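Local structure of hypothetical protein (Bacteroides caccae, 4M8R) at residues L199-G204 with D259-F264; I305-G310 with V370-R375. The protein is of unknown function but combines an N-terminal Ig-like domain with a WD40-like, probably propeller-type beta domain. One frame throughout, in Å; residues are numbered along the deposited sequence.

After the N-terminal Ig-like domain the chain enters the WD40-like domain, where both contacts lie in series: contact 1 closes before contact 2 opens. Contact 1 brings 259-264 back beside 199-204, closing a loop of 54 residues that includes strands 208-212, 217-221 and 239-240. Contact 2 likewise returns 370-375 to 305-310, with strands 325-333, 340-348 and 355-364 in between. Each joins the first strands of two successive four-stranded antiparallel units, as expected of neighbouring blades in a propeller. The two contacts meet where Val263 packs on Tyr308 and Tyr260 on Ile305, consistent with strands 196-201, 262-264, 303-310 and 368-373 following one another round the interior of a propeller.

Contact 1: L199-G204 with D259-F264; sequences LVIGSG and DYPGVF
Val200 lays its CG1 methyl over one face of the Phe264 ring, 3.8 Å from the ring centroid, a CH-pi contact displaced toward the rim. With CG1 anti to the backbone N (chi1 -173°), the methyl is delivered to the ring and the two side chains cross at about a right angle. Ser203 adds its CB obliquely, 3.7 Å from Phe264 CD2, while its OG turns to the carbonyl of Asp206. The other face of the sheet carries Ile201, whose CG1 stands between its backbone N and carbonyl carbon (chi1 57°), 4.1 Å from Pro261 CB and also close to Val263 CG2. Between the two faces, the backbones pair in parallel through hydrogen bonds from Gly262 N to Leu199 O (2.8 Å), Ile201 N to Gly262 O (2.9 Å) and Phe264 N to Ile201 O (3.0 Å). Were Phe264 replaced by an alanine, Val200 CG1 would probably lose the aromatic face it lies on and Phe57 of the second subunit its ring partner. The pairing fuses two blade-like units into one mixed sheet, with strands 208-212 and 270-276 flanking it; Val156 of strand 153-156 and Tyr308 of strand 303-310 pack against Ile201.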
ATOM      1  N   LEU A 199      22.982  10.831  16.942  1.00 47.27           N
ATOM      2  CA  LEU A 199      22.038  10.282  15.988  1.00 45.07           C
ATOM      3  C   LEU A 199      20.740  10.044  16.735  1.00 45.88           C
ATOM      4  O   LEU A 199      20.741   9.832  17.950  1.00 48.40           O
ATOM      5  CB  LEU A 199      22.541   8.962  15.422  1.00 44.31           C
ATOM      6  CG  LEU A 199      23.797   9.025  14.562  1.00 45.25           C
ATOM      7  CD1 LEU A 199      24.112   7.634  14.032  1.00 43.92           C
ATOM      8  CD2 LEU A 199      23.625  10.010  13.416  1.00 44.67           C
ATOM      9  N   VAL A 200      19.633  10.071  16.008  1.00 44.34           N
ATOM     10  CA  VAL A 200      18.326   9.850  16.604  1.00 44.54           C
ATOM     11  C   VAL A 200      17.574   8.807  15.785  1.00 42.88           C
ATOM     12  O   VAL A 200      17.369   8.980  14.582  1.00 42.67           O
ATOM     13  CB  VAL A 200      17.512  11.149  16.676  1.00 45.55           C
ATOM     14  CG1 VAL A 200      16.225  10.930  17.458  1.00 47.64           C
ATOM     15  CG2 VAL A 200      18.333  12.257  17.330  1.00 47.43           C
ATOM     16  N   ILE A 201      17.172   7.731  16.452  1.00 41.52           N
ATOM     17  CA  ILE A 201      16.466   6.645  15.802  1.00 40.93           C
ATOM     18  C   ILE A 201      15.023   6.572  16.288  1.00 42.47           C
ATOM     19  O   ILE A 201      14.634   7.292  17.204  1.00 43.46           O
ATOM     20  CB  ILE A 201      17.180   5.305  16.042  1.00 40.78           C
ATOM     21  CG1 ILE A 201      17.335   5.012  17.535  1.00 42.34           C
ATOM     22  CG2 ILE A 201      18.548   5.326  15.374  1.00 40.28           C
ATOM     23  CD1 ILE A 201      17.866   3.624  17.807  1.00 43.29           C
ATOM     24  N   GLY A 202      14.231   5.707  15.657  1.00 42.30           N
ATOM     25  CA  GLY A 202      12.854   5.475  16.077  1.00 43.60           C
ATOM     26  C   GLY A 202      11.781   6.253  15.333  1.00 44.56           C
ATOM     27  O   GLY A 202      10.606   6.130  15.669  1.00 45.19           O
ATOM     28  N   SER A 203      12.151   7.055  14.335  1.00 44.37           N
ATOM     29  CA  SER A 203      11.146   7.818  13.585  1.00 44.62           C
ATOM     30  C   SER A 203      10.243   6.890  12.788  1.00 44.79           C
ATOM     31  O   SER A 203       9.057   7.166  12.622  1.00 44.80           O
ATOM     32  CB  SER A 203      11.792   8.834  12.642  1.00 44.10           C
ATOM     33  OG  SER A 203      12.546   8.197  11.629  1.00 42.50           O
ATOM     34  N   GLY A 204      10.805   5.790  12.307  1.00 45.76           N
ATOM     35  CA  GLY A 204      10.051   4.828  11.516  1.00 48.70           C
ATOM     36  C   GLY A 204      10.880   4.319  10.357  1.00 51.01           C
ATOM     37  O   GLY A 204      11.087   3.110  10.217  1.00 53.30           O
ATOM     38  N   ASP A 259      27.100   9.204  22.943  1.00 66.99           N
ATOM     39  CA  ASP A 259      27.540   7.852  23.281  1.00 66.32           C
ATOM     40  C   ASP A 259      26.444   6.835  22.978  1.00 61.74           C
ATOM     41  O   ASP A 259      26.731   5.686  22.637  1.00 61.44           O
ATOM     42  CB  ASP A 259      27.969   7.774  24.744  1.00 70.39           C
ATOM     43  CG  ASP A 259      29.246   8.547  25.011  1.00 73.03           C
ATOM     44  OD1 ASP A 259      30.200   8.400  24.214  1.00 71.75           O
ATOM     45  OD2 ASP A 259      29.293   9.302  26.008  1.00 75.20           O
ATOM     46  N   TYR A 260      25.192   7.268  23.102  1.00 58.46           N
ATOM     47  CA  TYR A 260      24.046   6.440  22.763  1.00 55.67           C
ATOM     48  C   TYR A 260      23.088   7.193  21.848  1.00 51.20           C
ATOM     49  O   TYR A 260      22.967   8.409  21.940  1.00 49.81           O
ATOM     50  CB  TYR A 260      23.319   5.990  24.032  1.00 56.60           C
ATOM     51  CG  TYR A 260      24.177   5.123  24.915  1.00 58.63           C
ATOM     52  CD1 TYR A 260      24.324   3.761  24.655  1.00 57.74           C
ATOM     53  CD2 TYR A 260      24.865   5.666  26.001  1.00 60.37           C
ATOM     54  CE1 TYR A 260      25.122   2.964  25.456  1.00 59.04           C
ATOM     55  CE2 TYR A 260      25.662   4.875  26.807  1.00 61.69           C
ATOM     56  CZ  TYR A 260      25.788   3.527  26.532  1.00 61.29           C
ATOM     57  OH  TYR A 260      26.575   2.743  27.334  1.00 63.91           O
ATOM     58  N   PRO A 261      22.406   6.465  20.952  1.00 48.79           N
ATOM     59  CA  PRO A 261      21.445   7.127  20.081  1.00 47.23           C
ATOM     60  C   PRO A 261      20.254   7.702  20.844  1.00 47.68           C
ATOM     61  O   PRO A 261      19.771   7.105  21.808  1.00 48.12           O
ATOM     62  CB  PRO A 261      20.985   6.014  19.129  1.00 45.91           C
ATOM     63  CG  PRO A 261      21.429   4.732  19.734  1.00 46.99           C
ATOM     64  CD  PRO A 261      22.595   5.044  20.616  1.00 48.69           C
ATOM     65  N   GLY A 262      19.803   8.874  20.412  1.00 47.32           N
ATOM     66  CA  GLY A 262      18.561   9.431  20.907  1.00 47.98           C
ATOM     67  C   GLY A 262      17.386   8.667  20.327  1.00 46.92           C
ATOM     68  O   GLY A 262      17.536   7.897  19.372  1.00 44.23           O
ATOM     69  N   VAL A 263      16.211   8.880  20.907  1.00 48.11           N
ATOM     70  CA  VAL A 263      15.018   8.151  20.501  1.00 46.81           C
ATOM     71  C   VAL A 263      13.839   9.097  20.364  1.00 46.44           C
ATOM     72  O   VAL A 263      13.568   9.889  21.258  1.00 47.48           O
ATOM     73  CB  VAL A 263      14.684   7.050  21.525  1.00 48.52           C
ATOM     74  CG1 VAL A 263      13.294   6.485  21.288  1.00 48.85           C
ATOM     75  CG2 VAL A 263      15.721   5.942  21.464  1.00 48.25           C
ATOM     76  N   PHE A 264      13.154   9.012  19.231  1.00 46.10           N
ATOM     77  CA  PHE A 264      11.920   9.764  19.017  1.00 48.05           C
ATOM     78  C   PHE A 264      10.794   9.144  19.823  1.00 49.18           C
ATOM     79  O   PHE A 264      10.548   7.943  19.732  1.00 47.12           O
ATOM     80  CB  PHE A 264      11.492   9.733  17.541  1.00 46.27           C
ATOM     81  CG  PHE A 264      12.195  10.735  16.667  1.00 46.21           C
ATOM     82  CD1 PHE A 264      11.904  12.084  16.764  1.00 47.77           C
ATOM     83  CD2 PHE A 264      13.121  10.323  15.715  1.00 45.03           C
ATOM     84  CE1 PHE A 264      12.538  13.009  15.947  1.00 47.68           C
ATOM     85  CE2 PHE A 264      13.760  11.240  14.897  1.00 44.62           C
ATOM     86  CZ  PHE A 264      13.469  12.589  15.017  1.00 45.72           C
TER

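Contact 2: I305-G310 with V370-R375; sequences IPFYFG and VSITNR. With EDO (1,2-ethanediol), chain H.
Asn374 ND2 is held by two acceptors: it gives a fairly straight hydrogen bond to Tyr308 O (2.7 Å) and a longer one to a water at 3.3 Å that also accepts from Gly310 N. The amide thereby ties together two innermost strands of adjacent blades in what is probably a beta-propeller, since 303-310 and 368-373 each open a four-stranded antiparallel sheet. The strands run roughly parallel, 25° apart, but no backbone bridge joins them; Phe307 and Ile372 have their CA atoms 7.0 Å apart, and side chains do the joining.

Tyr308 O is approached nearly in the plane of the Asn374 amide, though the donor is tilted from the plane of the carbonyl itself. The same amide lies flat over one face of the Tyr308 ring, the planes only 12° apart, with ND2 above the ring centre. A chi1 of 74° on Tyr308, which sets CG between the backbone N and the carbonyl carbon, brings the ring under that amide, so one asparagine group is both bonded and stacked by a single residue. These two restraints together should limit rotation of the amide.

Further along, the contact is apolar. Ile372 splits its branches: CD1 touches Ile305 CG2, the two side chains crossing obliquely, whereas CG2 lies 4.1 Å from Phe307 CB. Met330 of strand 325-333 packs on both isoleucines. Beyond them Ile305 CD1 reaches across to the backbone carbon of Val370.

An ethanediol molecule, probably from the crystallisation liquor, sits between the strands; its O1 makes a weak bond to Ile372 O, and its O2 accepts a nearly straight hydrogen bond from Tyr308 N at 2.9 Å.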
ATOM      1  N   ILE A 305      20.472   5.083  29.161  1.00 65.81           N
ATOM      2  CA  ILE A 305      20.347   4.809  27.740  1.00 64.07           C
ATOM      3  C   ILE A 305      18.874   4.909  27.346  1.00 61.99           C
ATOM      4  O   ILE A 305      18.038   4.212  27.918  1.00 63.25           O
ATOM      5  CB  ILE A 305      20.861   3.398  27.396  1.00 64.95           C
ATOM      6  CG1 ILE A 305      22.279   3.193  27.945  1.00 67.30           C
ATOM      7  CG2 ILE A 305      20.835   3.174  25.887  1.00 62.47           C
ATOM      8  CD1 ILE A 305      22.782   1.768  27.824  1.00 67.87           C
ATOM      9  N   PRO A 306      18.549   5.771  26.367  1.00 58.35           N
ATOM     10  CA  PRO A 306      17.175   5.805  25.886  1.00 56.58           C
ATOM     11  C   PRO A 306      16.837   4.563  25.062  1.00 54.76           C
ATOM     12  O   PRO A 306      17.721   3.979  24.437  1.00 54.07           O
ATOM     13  CB  PRO A 306      17.134   7.053  24.988  1.00 56.49           C
ATOM     14  CG  PRO A 306      18.422   7.770  25.204  1.00 57.75           C
ATOM     15  CD  PRO A 306      19.400   6.738  25.657  1.00 58.30           C
ATOM     16  N   PHE A 307      15.568   4.171  25.060  1.00 53.47           N
ATOM     17  CA  PHE A 307      15.123   3.054  24.234  1.00 52.07           C
ATOM     18  C   PHE A 307      13.711   3.267  23.720  1.00 50.22           C
ATOM     19  O   PHE A 307      13.003   4.165  24.168  1.00 49.54           O
ATOM     20  CB  PHE A 307      15.182   1.747  25.028  1.00 53.51           C
ATOM     21  CG  PHE A 307      14.242   1.709  26.201  1.00 54.73           C
ATOM     22  CD1 PHE A 307      12.911   1.357  26.028  1.00 54.90           C
ATOM     23  CD2 PHE A 307      14.684   2.028  27.473  1.00 56.36           C
ATOM     24  CE1 PHE A 307      12.042   1.325  27.104  1.00 56.71           C
ATOM     25  CE2 PHE A 307      13.820   1.993  28.553  1.00 58.22           C
ATOM     26  CZ  PHE A 307      12.498   1.645  28.371  1.00 58.22           C
ATOM     27  N   TYR A 308      13.318   2.429  22.767  1.00 48.41           N
ATOM     28  CA  TYR A 308      11.932   2.365  22.334  1.00 48.58           C
ATOM     29  C   TYR A 308      11.520   0.934  22.042  1.00 49.56           C
ATOM     30  O   TYR A 308      12.354   0.105  21.696  1.00 50.77           O
ATOM     31  CB  TYR A 308      11.705   3.234  21.095  1.00 46.40           C
ATOM     32  CG  TYR A 308      12.252   2.674  19.803  1.00 44.30           C
ATOM     33  CD1 TYR A 308      13.581   2.875  19.434  1.00 43.06           C
ATOM     34  CD2 TYR A 308      11.428   1.967  18.931  1.00 44.04           C
ATOM     35  CE1 TYR A 308      14.079   2.378  18.240  1.00 41.48           C
ATOM     36  CE2 TYR A 308      11.912   1.465  17.738  1.00 42.61           C
ATOM     37  CZ  TYR A 308      13.239   1.668  17.398  1.00 41.29           C
ATOM     38  OH  TYR A 308      13.716   1.159  16.216  1.00 39.92           O
ATOM     39  N   PHE A 309      10.230   0.659  22.203  1.00 50.57           N
ATOM     40  CA  PHE A 309       9.612  -0.565  21.699  1.00 50.71           C
ATOM     41  C   PHE A 309       8.781  -0.202  20.474  1.00 48.36           C
ATOM     42  O   PHE A 309       7.937   0.680  20.557  1.00 47.13           O
ATOM     43  CB  PHE A 309       8.655  -1.160  22.732  1.00 53.16           C
ATOM     44  CG  PHE A 309       9.325  -1.783  23.919  1.00 54.14           C
ATOM     45  CD1 PHE A 309       9.669  -1.014  25.017  1.00 55.23           C
ATOM     46  CD2 PHE A 309       9.567  -3.150  23.955  1.00 54.47           C
ATOM     47  CE1 PHE A 309      10.268  -1.596  26.124  1.00 57.16           C
ATOM     48  CE2 PHE A 309      10.166  -3.736  25.057  1.00 56.31           C
ATOM     49  CZ  PHE A 309      10.517  -2.957  26.146  1.00 57.52           C
ATOM     50  N   GLY A 310       9.017  -0.870  19.352  1.00 47.29           N
ATOM     51  CA  GLY A 310       8.149  -0.742  18.184  1.00 47.02           C
ATOM     52  C   GLY A 310       6.979  -1.696  18.334  1.00 49.66           C
ATOM     53  O   GLY A 310       7.172  -2.910  18.338  1.00 51.61           O
ATOM     54  N   VAL A 370      24.715  -2.296  29.000  1.00 61.68           N
ATOM     55  CA  VAL A 370      25.711  -1.520  28.238  1.00 62.26           C
ATOM     56  C   VAL A 370      25.334  -1.270  26.776  1.00 58.60           C
ATOM     57  O   VAL A 370      25.967  -0.453  26.106  1.00 57.48           O
ATOM     58  CB  VAL A 370      27.107  -2.178  28.275  1.00 65.49           C
ATOM     59  CG1 VAL A 370      27.714  -2.037  29.664  1.00 68.51           C
ATOM     60  CG2 VAL A 370      27.040  -3.638  27.840  1.00 65.36           C
ATOM     61  N   SER A 371      24.319  -1.974  26.284  1.00 56.06           N
ATOM     62  CA  SER A 371      23.803  -1.732  24.951  1.00 53.80           C
ATOM     63  C   SER A 371      22.343  -2.156  24.874  1.00 52.75           C
ATOM     64  O   SER A 371      21.935  -3.124  25.521  1.00 51.66           O
ATOM     65  CB  SER A 371      24.622  -2.501  23.917  1.00 55.29           C
ATOM     66  OG  SER A 371      24.391  -2.008  22.610  1.00 56.27           O
ATOM     67  N   ILE A 372      21.562  -1.406  24.096  1.00 51.21           N
ATOM     68  CA  ILE A 372      20.177  -1.756  23.784  1.00 48.53           C
ATOM     69  C   ILE A 372      19.972  -1.580  22.285  1.00 45.17           C
ATOM     70  O   ILE A 372      20.456  -0.614  21.697  1.00 42.85           O
ATOM     71  CB  ILE A 372      19.167  -0.857  24.535  1.00 49.35           C
ATOM     72  CG1 ILE A 372      19.445  -0.867  26.040  1.00 50.95           C
ATOM     73  CG2 ILE A 372      17.738  -1.316  24.264  1.00 49.06           C
ATOM     74  CD1 ILE A 372      18.471  -0.040  26.849  1.00 52.11           C
ATOM     75  N   THR A 373      19.240  -2.504  21.674  1.00 44.41           N
ATOM     76  CA  THR A 373      18.962  -2.429  20.244  1.00 42.75           C
ATOM     77  C   THR A 373      17.707  -3.241  19.899  1.00 42.82           C
ATOM     78  O   THR A 373      17.234  -4.022  20.725  1.00 43.98           O
ATOM     79  CB  THR A 373      20.191  -2.879  19.429  1.00 42.58           C
ATOM     80  OG1 THR A 373      19.939  -2.717  18.028  1.00 41.26           O
ATOM     81  CG2 THR A 373      20.564  -4.330  19.748  1.00 43.93           C
ATOM     82  N   ASN A 374      17.167  -3.038  18.694  1.00 41.42           N
ATOM     83  CA  ASN A 374      15.854  -3.572  18.329  1.00 42.58           C
ATOM     84  C   ASN A 374      15.893  -4.420  17.073  1.00 43.86           C
ATOM     85  O   ASN A 374      16.466  -4.015  16.067  1.00 42.91           O
ATOM     86  CB  ASN A 374      14.863  -2.436  18.084  1.00 42.24           C
ATOM     87  CG  ASN A 374      14.681  -1.543  19.291  1.00 41.98           C
ATOM     88  OD1 ASN A 374      15.579  -0.795  19.660  1.00 41.10           O
ATOM     89  ND2 ASN A 374      13.507  -1.605  19.902  1.00 43.41           N
ATOM     90  N   ARG A 375      15.266  -5.589  17.136  1.00 47.20           N
ATOM     91  CA  ARG A 375      15.110  -6.446  15.974  1.00 51.46           C
ATOM     92  C   ARG A 375      13.733  -6.169  15.386  1.00 52.64           C
ATOM     93  O   ARG A 375      12.715  -6.540  15.976  1.00 52.01           O
ATOM     94  CB  ARG A 375      15.242  -7.922  16.363  1.00 55.89           C
ATOM     95  CG  ARG A 375      15.690  -8.790  15.197  1.00 61.34           C
ATOM     96  CD  ARG A 375      15.173 -10.216  15.255  1.00 66.55           C
ATOM     97  NE  ARG A 375      15.670 -10.966  16.402  1.00 69.79           N
ATOM     98  CZ  ARG A 375      15.777 -12.291  16.450  1.00 73.14           C
ATOM     99  NH1 ARG A 375      15.449 -13.043  15.404  1.00 75.86           N
ATOM    100  NH2 ARG A 375      16.234 -12.869  17.553  1.00 74.99           N
TER
HETATM  101  C1  EDO H 506      17.787   2.259  21.730  1.00 51.08           C
HETATM  102  O1  EDO H 506      19.017   2.348  21.006  1.00 56.80           O
HETATM  103  C2  EDO H 506      16.865   1.299  20.994  1.00 54.48           C
HETATM  104  O2  EDO H 506      15.650   1.074  21.724  1.00 55.18           O
HETATM  105  O   HOH W   1      10.738  -3.076  18.873  1.00 41.36           O